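Serine protease inhibitor (Thermoanaerobacter tengcongensis, PDB 2PEF) probably inhibits serine proteases by the serpin mechanism and is captured here in the latent state. Local coordinates at residues 45-50 against 69-74; 75-80 against 360-365; 123-128 against 150-155. All blocks are in the same frame, centred on the assembly; numbering follows the deposited sequence.

Contact 1: residues 45-50 against 69-74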
loop_
_atom_site.group_PDB
_atom_site.type_symbol
_atom_site.label_atom_id
_atom_site.label_comp_id
_atom_site.label_asym_id
_atom_site.label_seq_id
_atom_site.Cartn_x
_atom_site.Cartn_y
_atom_site.Cartn_z
ATOM N N THR A 45 -2.248 14.598 -4.602
ATOM C CA THR A 45 -1.287 15.657 -4.333
ATOM C C THR A 45 -0.759 16.275 -5.630
ATOM O O THR A 45 -0.589 17.489 -5.714
ATOM C CB THR A 45 -0.109 15.141 -3.468
ATOM O OG1 THR A 45 -0.619 14.499 -2.293
ATOM C CG2 THR A 45 0.810 16.280 -3.049
ATOM N N ALA A 46 -0.530 15.435 -6.641
ATOM C CA ALA A 46 0.023 15.879 -7.921
ATOM C C ALA A 46 -0.891 16.853 -8.667
ATOM O O ALA A 46 -0.417 17.669 -9.462
ATOM C CB ALA A 46 0.364 14.679 -8.805
ATOM N N ASN A 47 -2.193 16.769 -8.399
ATOM C CA ASN A 47 -3.175 17.665 -9.012
ATOM C C ASN A 47 -3.094 19.098 -8.505
ATOM O O ASN A 47 -3.750 19.993 -9.044
ATOM C CB ASN A 47 -4.589 17.109 -8.837
ATOM C CG ASN A 47 -4.937 16.091 -9.898
ATOM O OD1 ASN A 47 -5.283 16.450 -11.025
ATOM N ND2 ASN A 47 -4.836 14.815 -9.552
ATOM N N GLY A 48 -2.289 19.306 -7.468
ATOM C CA GLY A 48 -2.025 20.643 -6.950
ATOM C C GLY A 48 -0.688 21.182 -7.419
ATOM O O GLY A 48 -0.361 22.340 -7.166
ATOM N N ALA A 49 0.083 20.341 -8.102
ATOM C CA ALA A 49 1.425 20.714 -8.551
ATOM C C ALA A 49 1.420 21.341 -9.942
ATOM O O ALA A 49 0.502 21.115 -10.735
ATOM C CB ALA A 49 2.347 19.506 -8.507
ATOM N N ASP A 50 2.449 22.137 -10.222
ATOM C CA ASP A 50 2.637 22.754 -11.529
ATOM C C ASP A 50 4.101 22.622 -11.934
ATOM O O ASP A 50 4.944 22.234 -11.118
ATOM C CB ASP A 50 2.229 24.234 -11.490
ATOM C CG ASP A 50 1.794 24.769 -12.853
ATOM O OD1 ASP A 50 1.936 24.054 -13.871
ATOM O OD2 ASP A 50 1.302 25.919 -12.905
ATOM N N ASP A 69 -4.643 11.853 -17.362
ATOM C CA ASP A 69 -4.888 10.455 -17.715
ATOM C C ASP A 69 -4.814 9.537 -16.496
ATOM O O ASP A 69 -5.623 8.614 -16.360
ATOM C CB ASP A 69 -3.921 9.989 -18.811
ATOM C CG ASP A 69 -4.354 10.421 -20.207
ATOM O OD1 ASP A 69 -5.487 10.929 -20.364
ATOM O OD2 ASP A 69 -3.559 10.239 -21.154
ATOM N N LEU A 70 -3.855 9.798 -15.607
ATOM C CA LEU A 70 -3.732 9.032 -14.371
ATOM C C LEU A 70 -4.992 9.159 -13.514
ATOM O O LEU A 70 -5.426 8.176 -12.908
ATOM C CB LEU A 70 -2.484 9.435 -13.573
ATOM C CG LEU A 70 -2.109 8.514 -12.400
ATOM C CD1 LEU A 70 -1.658 7.140 -12.884
ATOM C CD2 LEU A 70 -1.037 9.148 -11.532
ATOM N N ASN A 71 -5.563 10.365 -13.474
ATOM C CA ASN A 71 -6.840 10.614 -12.804
ATOM C C ASN A 71 -7.937 9.710 -13.352
ATOM O O ASN A 71 -8.676 9.082 -12.589
ATOM C CB ASN A 71 -7.280 12.076 -12.969
ATOM C CG ASN A 71 -6.457 13.041 -12.146
ATOM O OD1 ASN A 71 -5.724 12.648 -11.236
ATOM N ND2 ASN A 71 -6.566 14.325 -12.472
ATOM N N LYS A 72 -8.038 9.659 -14.681
ATOM C CA LYS A 72 -9.048 8.835 -15.341
ATOM C C LYS A 72 -8.817 7.356 -15.041
ATOM O O LYS A 72 -9.754 6.630 -14.704
ATOM C CB LYS A 72 -9.050 9.088 -16.850
ATOM C CG LYS A 72 -9.419 10.510 -17.227
ATOM C CD LYS A 72 -9.742 10.630 -18.705
ATOM C CE LYS A 72 -10.126 12.056 -19.067
ATOM N NZ LYS A 72 -8.944 12.961 -19.125
ATOM N N TYR A 73 -7.564 6.922 -15.155
ATOM C CA TYR A 73 -7.191 5.538 -14.864
ATOM C C TYR A 73 -7.543 5.136 -13.431
ATOM O O TYR A 73 -8.134 4.080 -13.195
ATOM C CB TYR A 73 -5.688 5.342 -15.060
ATOM C CG TYR A 73 -5.215 5.037 -16.464
ATOM C CD1 TYR A 73 -4.106 5.702 -16.994
ATOM C CD2 TYR A 73 -5.842 4.074 -17.255
ATOM C CE1 TYR A 73 -3.641 5.421 -18.270
ATOM C CE2 TYR A 73 -5.383 3.786 -18.540
ATOM C CZ TYR A 73 -4.279 4.463 -19.035
ATOM O OH TYR A 73 -3.813 4.194 -20.300
ATOM N N LEU A 74 -7.163 5.978 -12.473
ATOM C CA LEU A 74 -7.357 5.658 -11.063
ATOM C C LEU A 74 -8.830 5.691 -10.674
ATOM O O LEU A 74 -9.302 4.822 -9.937
ATOM C CB LEU A 74 -6.524 6.584 -10.173
ATOM C CG LEU A 74 -5.015 6.323 -10.209
ATOM C CD1 LEU A 74 -4.285 7.343 -9.368
ATOM C CD2 LEU A 74 -4.676 4.904 -9.745
#

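Contact 2: residues 75-80 against 360-365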
loop_
_atom_site.group_PDB
_atom_site.type_symbol
_atom_site.label_atom_id
_atom_site.label_comp_id
_atom_site.label_asym_id
_atom_site.label_seq_id
_atom_site.Cartn_x
_atom_site.Cartn_y
_atom_site.Cartn_z
ATOM N N TYR A 75 -9.554 6.682 -11.189
ATOM C CA TYR A 75 -10.997 6.734 -11.015
ATOM C C TYR A 75 -11.643 5.442 -11.515
ATOM O O TYR A 75 -12.480 4.861 -10.836
ATOM C CB TYR A 75 -11.586 7.955 -11.735
ATOM C CG TYR A 75 -13.085 7.913 -11.894
ATOM C CD1 TYR A 75 -13.926 8.218 -10.825
ATOM C CD2 TYR A 75 -13.665 7.577 -13.117
ATOM C CE1 TYR A 75 -15.306 8.184 -10.965
ATOM C CE2 TYR A 75 -15.048 7.535 -13.268
ATOM C CZ TYR A 75 -15.858 7.841 -12.191
ATOM O OH TYR A 75 -17.222 7.796 -12.349
ATOM N N THR A 76 -11.230 4.985 -12.693
ATOM C CA THR A 76 -11.799 3.781 -13.293
ATOM C C THR A 76 -11.376 2.534 -12.516
ATOM O O THR A 76 -12.191 1.634 -12.273
ATOM C CB THR A 76 -11.389 3.656 -14.768
ATOM O OG1 THR A 76 -11.656 4.897 -15.439
ATOM C CG2 THR A 76 -12.159 2.533 -15.449
ATOM N N TYR A 77 -10.106 2.501 -12.119
ATOM C CA TYR A 77 -9.571 1.389 -11.337
ATOM C C TYR A 77 -10.332 1.222 -10.027
ATOM O O TYR A 77 -10.772 0.118 -9.697
ATOM C CB TYR A 77 -8.077 1.581 -11.066
ATOM C CG TYR A 77 -7.401 0.346 -10.517
ATOM C CD1 TYR A 77 -7.382 -0.843 -11.248
ATOM C CD2 TYR A 77 -6.773 0.367 -9.273
ATOM C CE1 TYR A 77 -6.756 -1.982 -10.753
ATOM C CE2 TYR A 77 -6.142 -0.772 -8.765
ATOM C CZ TYR A 77 -6.140 -1.941 -9.510
ATOM O OH TYR A 77 -5.525 -3.067 -9.010
ATOM N N MET A 78 -10.489 2.320 -9.288
ATOM C CA MET A 78 -11.239 2.316 -8.031
ATOM C C MET A 78 -12.701 1.914 -8.236
ATOM O O MET A 78 -13.270 1.174 -7.426
ATOM C CB MET A 78 -11.167 3.683 -7.351
ATOM C CG MET A 78 -9.804 4.023 -6.771
ATOM S SD MET A 78 -9.876 5.516 -5.770
ATOM C CE MET A 78 -9.867 6.774 -7.045
ATOM N N LYS A 79 -13.292 2.395 -9.326
ATOM C CA LYS A 79 -14.672 2.087 -9.673
ATOM C C LYS A 79 -14.869 0.592 -9.902
ATOM O O LYS A 79 -15.931 0.051 -9.585
ATOM C CB LYS A 79 -15.086 2.867 -10.925
ATOM C CG LYS A 79 -16.567 2.810 -11.260
ATOM C CD LYS A 79 -16.915 3.872 -12.286
ATOM C CE LYS A 79 -18.396 3.883 -12.599
ATOM N NZ LYS A 79 -18.766 5.089 -13.402
ATOM N N LYS A 80 -13.841 -0.069 -10.436
ATOM C CA LYS A 80 -13.953 -1.474 -10.847
ATOM C C LYS A 80 -13.361 -2.503 -9.875
ATOM O O LYS A 80 -13.540 -3.714 -10.071
ATOM C CB LYS A 80 -13.393 -1.662 -12.261
ATOM C CG LYS A 80 -14.313 -1.108 -13.350
ATOM C CD LYS A 80 -13.777 -1.340 -14.764
ATOM C CE LYS A 80 -13.921 -2.793 -15.230
ATOM N NZ LYS A 80 -15.314 -3.339 -15.123
ATOM N N THR A 360 -5.823 -7.750 -12.914
ATOM C CA THR A 360 -4.639 -7.038 -13.416
ATOM C C THR A 360 -3.318 -7.670 -12.968
ATOM O O THR A 360 -2.276 -7.422 -13.574
ATOM C CB THR A 360 -4.619 -5.568 -12.940
ATOM O OG1 THR A 360 -4.578 -5.539 -11.507
ATOM C CG2 THR A 360 -5.838 -4.794 -13.442
ATOM N N ASN A 361 -3.377 -8.471 -11.903
ATOM C CA ASN A 361 -2.193 -8.999 -11.207
ATOM C C ASN A 361 -1.399 -7.944 -10.424
ATOM O O ASN A 361 -0.288 -8.206 -9.958
ATOM C CB ASN A 361 -1.296 -9.812 -12.145
ATOM C CG ASN A 361 -1.912 -11.137 -12.523
ATOM O OD1 ASN A 361 -2.751 -11.669 -11.797
ATOM N ND2 ASN A 361 -1.504 -11.680 -13.663
ATOM N N LEU A 362 -1.995 -6.766 -10.244
ATOM C CA LEU A 362 -1.376 -5.693 -9.469
ATOM C C LEU A 362 -1.449 -5.945 -7.963
ATOM O O LEU A 362 -2.477 -6.396 -7.460
ATOM C CB LEU A 362 -2.026 -4.346 -9.800
ATOM C CG LEU A 362 -1.714 -3.766 -11.182
ATOM C CD1 LEU A 362 -2.626 -2.583 -11.485
ATOM C CD2 LEU A 362 -0.251 -3.355 -11.288
ATOM N N PRO A 363 -0.354 -5.652 -7.238
ATOM C CA PRO A 363 -0.351 -5.871 -5.792
ATOM C C PRO A 363 -1.017 -4.741 -5.005
ATOM O O PRO A 363 -0.483 -3.626 -4.931
ATOM C CB PRO A 363 1.137 -5.954 -5.461
ATOM C CG PRO A 363 1.796 -5.073 -6.472
ATOM C CD PRO A 363 0.941 -5.132 -7.722
ATOM N N ILE A 364 -2.176 -5.038 -4.421
ATOM C CA ILE A 364 -2.848 -4.103 -3.515
ATOM C C ILE A 364 -1.995 -3.904 -2.263
ATOM O O ILE A 364 -1.812 -2.777 -1.806
ATOM C CB ILE A 364 -4.274 -4.596 -3.124
ATOM C CG1 ILE A 364 -5.113 -4.924 -4.371
ATOM C CG2 ILE A 364 -4.981 -3.595 -2.202
ATOM C CD1 ILE A 364 -5.422 -3.739 -5.281
ATOM N N PHE A 365 -1.488 -5.015 -1.733
ATOM C CA PHE A 365 -0.523 -5.041 -0.638
ATOM C C PHE A 365 0.649 -5.925 -1.042
ATOM O O PHE A 365 0.477 -6.919 -1.761
ATOM C CB PHE A 365 -1.165 -5.604 0.633
ATOM C CG PHE A 365 -2.136 -4.665 1.295
ATOM C CD1 PHE A 365 -3.468 -4.606 0.881
ATOM C CD2 PHE A 365 -1.724 -3.852 2.351
ATOM C CE1 PHE A 365 -4.372 -3.744 1.502
ATOM C CE2 PHE A 365 -2.616 -2.984 2.974
ATOM C CZ PHE A 365 -3.940 -2.928 2.551
#

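Contact 3: residues 123-128 against 150-155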
loop_
_atom_site.group_PDB
_atom_site.type_symbol
_atom_site.label_atom_id
_atom_site.label_comp_id
_atom_site.label_asym_id
_atom_site.label_seq_id
_atom_site.Cartn_x
_atom_site.Cartn_y
_atom_site.Cartn_z
ATOM N N ALA A 123 -10.830 22.750 8.362
ATOM C CA ALA A 123 -10.483 22.433 9.745
ATOM C C ALA A 123 -9.751 23.553 10.486
ATOM O O ALA A 123 -9.170 24.449 9.870
ATOM C CB ALA A 123 -9.680 21.137 9.792
ATOM N N ALA A 124 -9.797 23.487 11.815
ATOM C CA ALA A 124 -9.141 24.468 12.675
ATOM C C ALA A 124 -7.646 24.193 12.833
ATOM O O ALA A 124 -6.867 25.106 13.125
ATOM C CB ALA A 124 -9.820 24.513 14.036
ATOM N N PHE A 125 -7.261 22.931 12.641
ATOM C CA PHE A 125 -5.880 22.468 12.832
ATOM C C PHE A 125 -5.395 22.661 14.276
ATOM O O PHE A 125 -4.270 23.102 14.522
ATOM C CB PHE A 125 -4.925 23.086 11.793
ATOM C CG PHE A 125 -4.825 22.294 10.505
ATOM C CD1 PHE A 125 -5.968 21.977 9.769
ATOM C CD2 PHE A 125 -3.587 21.869 10.028
ATOM C CE1 PHE A 125 -5.878 21.247 8.588
ATOM C CE2 PHE A 125 -3.490 21.137 8.843
ATOM C CZ PHE A 125 -4.634 20.829 8.124
ATOM N N ASP A 126 -6.273 22.327 15.221
ATOM C CA ASP A 126 -5.927 22.280 16.638
ATOM C C ASP A 126 -5.985 20.837 17.146
ATOM O O ASP A 126 -5.982 19.900 16.344
ATOM C CB ASP A 126 -6.832 23.210 17.465
ATOM C CG ASP A 126 -8.324 22.987 17.216
ATOM O OD1 ASP A 126 -9.095 23.941 17.454
ATOM O OD2 ASP A 126 -8.735 21.883 16.796
ATOM N N SER A 127 -6.044 20.664 18.466
ATOM C CA SER A 127 -6.086 19.333 19.080
ATOM C C SER A 127 -7.331 18.537 18.684
ATOM O O SER A 127 -7.284 17.310 18.596
ATOM C CB SER A 127 -5.976 19.432 20.607
ATOM O OG SER A 127 -7.069 20.141 21.161
ATOM N N SER A 128 -8.435 19.240 18.433
ATOM C CA SER A 128 -9.678 18.594 18.012
ATOM C C SER A 128 -9.618 18.085 16.575
ATOM O O SER A 128 -10.282 17.104 16.229
ATOM C CB SER A 128 -10.864 19.538 18.197
ATOM O OG SER A 128 -11.097 19.758 19.574
ATOM N N ASN A 150 -0.350 12.588 16.290
ATOM C CA ASN A 150 -0.602 12.940 17.691
ATOM C C ASN A 150 -0.706 14.449 17.917
ATOM O O ASN A 150 -1.433 14.900 18.806
ATOM C CB ASN A 150 0.480 12.350 18.608
ATOM C CG ASN A 150 0.389 10.832 18.738
ATOM O OD1 ASN A 150 -0.356 10.168 18.012
ATOM N ND2 ASN A 150 1.157 10.275 19.671
ATOM N N LYS A 151 0.024 15.216 17.109
ATOM C CA LYS A 151 0.076 16.674 17.229
ATOM C C LYS A 151 0.055 17.348 15.857
ATOM O O LYS A 151 0.364 16.720 14.843
ATOM C CB LYS A 151 1.331 17.095 17.999
ATOM N N ILE A 152 -0.327 18.622 15.835
ATOM C CA ILE A 152 -0.295 19.417 14.608
ATOM C C ILE A 152 0.760 20.516 14.723
ATOM O O ILE A 152 0.767 21.290 15.682
ATOM C CB ILE A 152 -1.698 19.977 14.238
ATOM C CG1 ILE A 152 -2.556 18.857 13.631
ATOM C CG2 ILE A 152 -1.587 21.149 13.256
ATOM C CD1 ILE A 152 -4.021 19.206 13.431
ATOM N N ASP A 153 1.661 20.547 13.743
ATOM C CA ASP A 153 2.736 21.532 13.677
ATOM C C ASP A 153 2.183 22.902 13.269
ATOM O O ASP A 153 1.214 22.969 12.507
ATOM C CB ASP A 153 3.814 21.060 12.694
ATOM C CG ASP A 153 4.470 19.755 13.124
ATOM O OD1 ASP A 153 5.187 19.749 14.148
ATOM O OD2 ASP A 153 4.273 18.731 12.433
ATOM N N PRO A 154 2.790 23.997 13.779
ATOM C CA PRO A 154 2.303 25.362 13.514
ATOM C C PRO A 154 2.302 25.764 12.035
ATOM O O PRO A 154 1.499 26.625 11.628
ATOM C CB PRO A 154 3.280 26.247 14.303
ATOM C CG PRO A 154 4.495 25.401 14.505
ATOM C CD PRO A 154 3.979 24.008 14.653
ATOM N N GLU A 155 3.187 25.143 11.247
ATOM C CA GLU A 155 3.321 25.458 9.825
ATOM C C GLU A 155 2.282 24.765 8.937
ATOM O O GLU A 155 2.076 25.176 7.791
ATOM C CB GLU A 155 4.735 25.120 9.338
#

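Contact 1: residues 45-50 against 69-74
A reciprocal amide-amide pair in the serpin helical region links the type I turn from Ala46 to Ala49 to helix 67-80. Asn47 lies in the turn, Asn71 in the helix. The two side chains come from opposite directions and meet through their amides, whose planes are only 24° apart. Asn71 ND2 donates to Asn47 OD1 at 2.9 Å. Asn47 ND2 returns a bond to Asn71 OD1, also 2.9 Å, in the carbonyl plane and on a lone pair. Both bonds are close to straight, the first at 172°. Together they close a ring between the amides and fix how each is turned. Each end has a further partner. Asn47 ND2 also bonds Ala43 O, four residues earlier, and Asn71 OD1 also bonds Tyr116 OH. Both residues are buried, and each amide oxygen and nitrogen has at least one bond. With an alanine at position 47, Asn71 ND2 would probably lose its acceptor and a gap would open beside it, leaving the Asn71 amide to the Tyr116 bond. Helix 106-116 packs against the pair, with Ile111 touching both asparagines and Tyr115 touching Asn71. On the same two segments, Leu70 reaches Met39 of helix 35-46, and Ala46 rests on Met57 of helix 51-62.

Contact 2: residues 75-80 against 360-365
Tyr77 of helix 67-80 reaches across to the start of strand 362-372, where the serpin helices pack against a beta sheet. The tight part is the end of this one side chain. Its CG is anti to the backbone N (chi1 -168°), which sends the ring out from the helix toward the strand. Thr360 CG2 lies at the ring edge, near its plane, 4.0 Å from Tyr77 CE1. Leu362 CD1 approaches obliquely, 4.1 Å from Tyr77 CZ. The CD1 methyl of Ile364 adds a third apolar neighbour beside the hydroxyl, at 3.8 Å from Tyr77 OH. The hydroxyl is not left without a polar partner, because it hydrogen-bonds Asp357 OD2, the same carboxylate oxygen that Thr360 OG1 bonds. The loose side is the outer face of the helix. There the exposed Lys79 turns from the strand, and its NZ forms a salt bridge with Glu2. Asn361 points away from helix 67-80 and touches Ile248 of helix 244-252. Thr360 holds the chain in an ST turn: its OG1 accepts from Leu362 N at 3.1 Å.

Contact 3: residues 123-128 against 150-155
Ile152 and Phe125 carry most of this contact, with a smaller share from Asp126. They bring together the chain on both sides of helix 127-140 in the serpin fold: its entry, from the end of strand 119-123, and the loop that follows it and leads to strand 158-169. Ile152 has the most surface buried, and it touches with both branches of its side chain. Its CG2 is anti to the backbone N, while CG1 is anti to the carbonyl carbon (chi1 -77°). The two branches therefore reach different parts of the helix entry. The CG2 methyl meets Phe125. It comes within 3.9 Å of Phe125 CD2, obliquely to the ring, and within 3.6 Å of Phe125 O. The two side chains cross at about a right angle. The CD1 methyl extends farther along the segment 123-128. It lies 3.8 Å from Phe125 CA and 3.6 Å from Asp126 O. Asp126 thus contributes backbone here, since its CB points away from Ile152. That side chain serves the helix instead. Asp126 is the N-cap, and its OD2 accepts a weak bond from Ser128 N at 3.1 Å. The main chain of the entry is also held by Thr129, whose OG1 bonds Asp126 N. The Phe125 ring is buried and meets Tyr159 of strand 158-169, with the two planes about 30° apart. Thr129 and Val130 of the helix also touch Ile152, which remains partly open to solvent. No hydrogen bond links the two segments. The contact therefore rests on van der Waals packing, part methyl on ring and part methyl on carbonyl oxygen, without the directional grip of a polar pair.

Contacts 1 and 2 share helix 67-80. Segments 69-74 and 75-80 adjoin in sequence, and the contact centres are 16 Å apart. The helix thus meets the turn at Ala46-Ala49 through a polar pair at one part and strand 362-372 through a tyrosine at the next. Contact 3 lies apart, its centre about 27 Å from that of contact 1 and 33 Å from that of contact 2. It touches neither. In sequence it is nested inside the long loop closed by contact 2. Its segment 150-155 leads toward strand 158-169. In this latent state strand 322-331, between strands 158-169 and 310-318, is consistent with the inserted reactive loop.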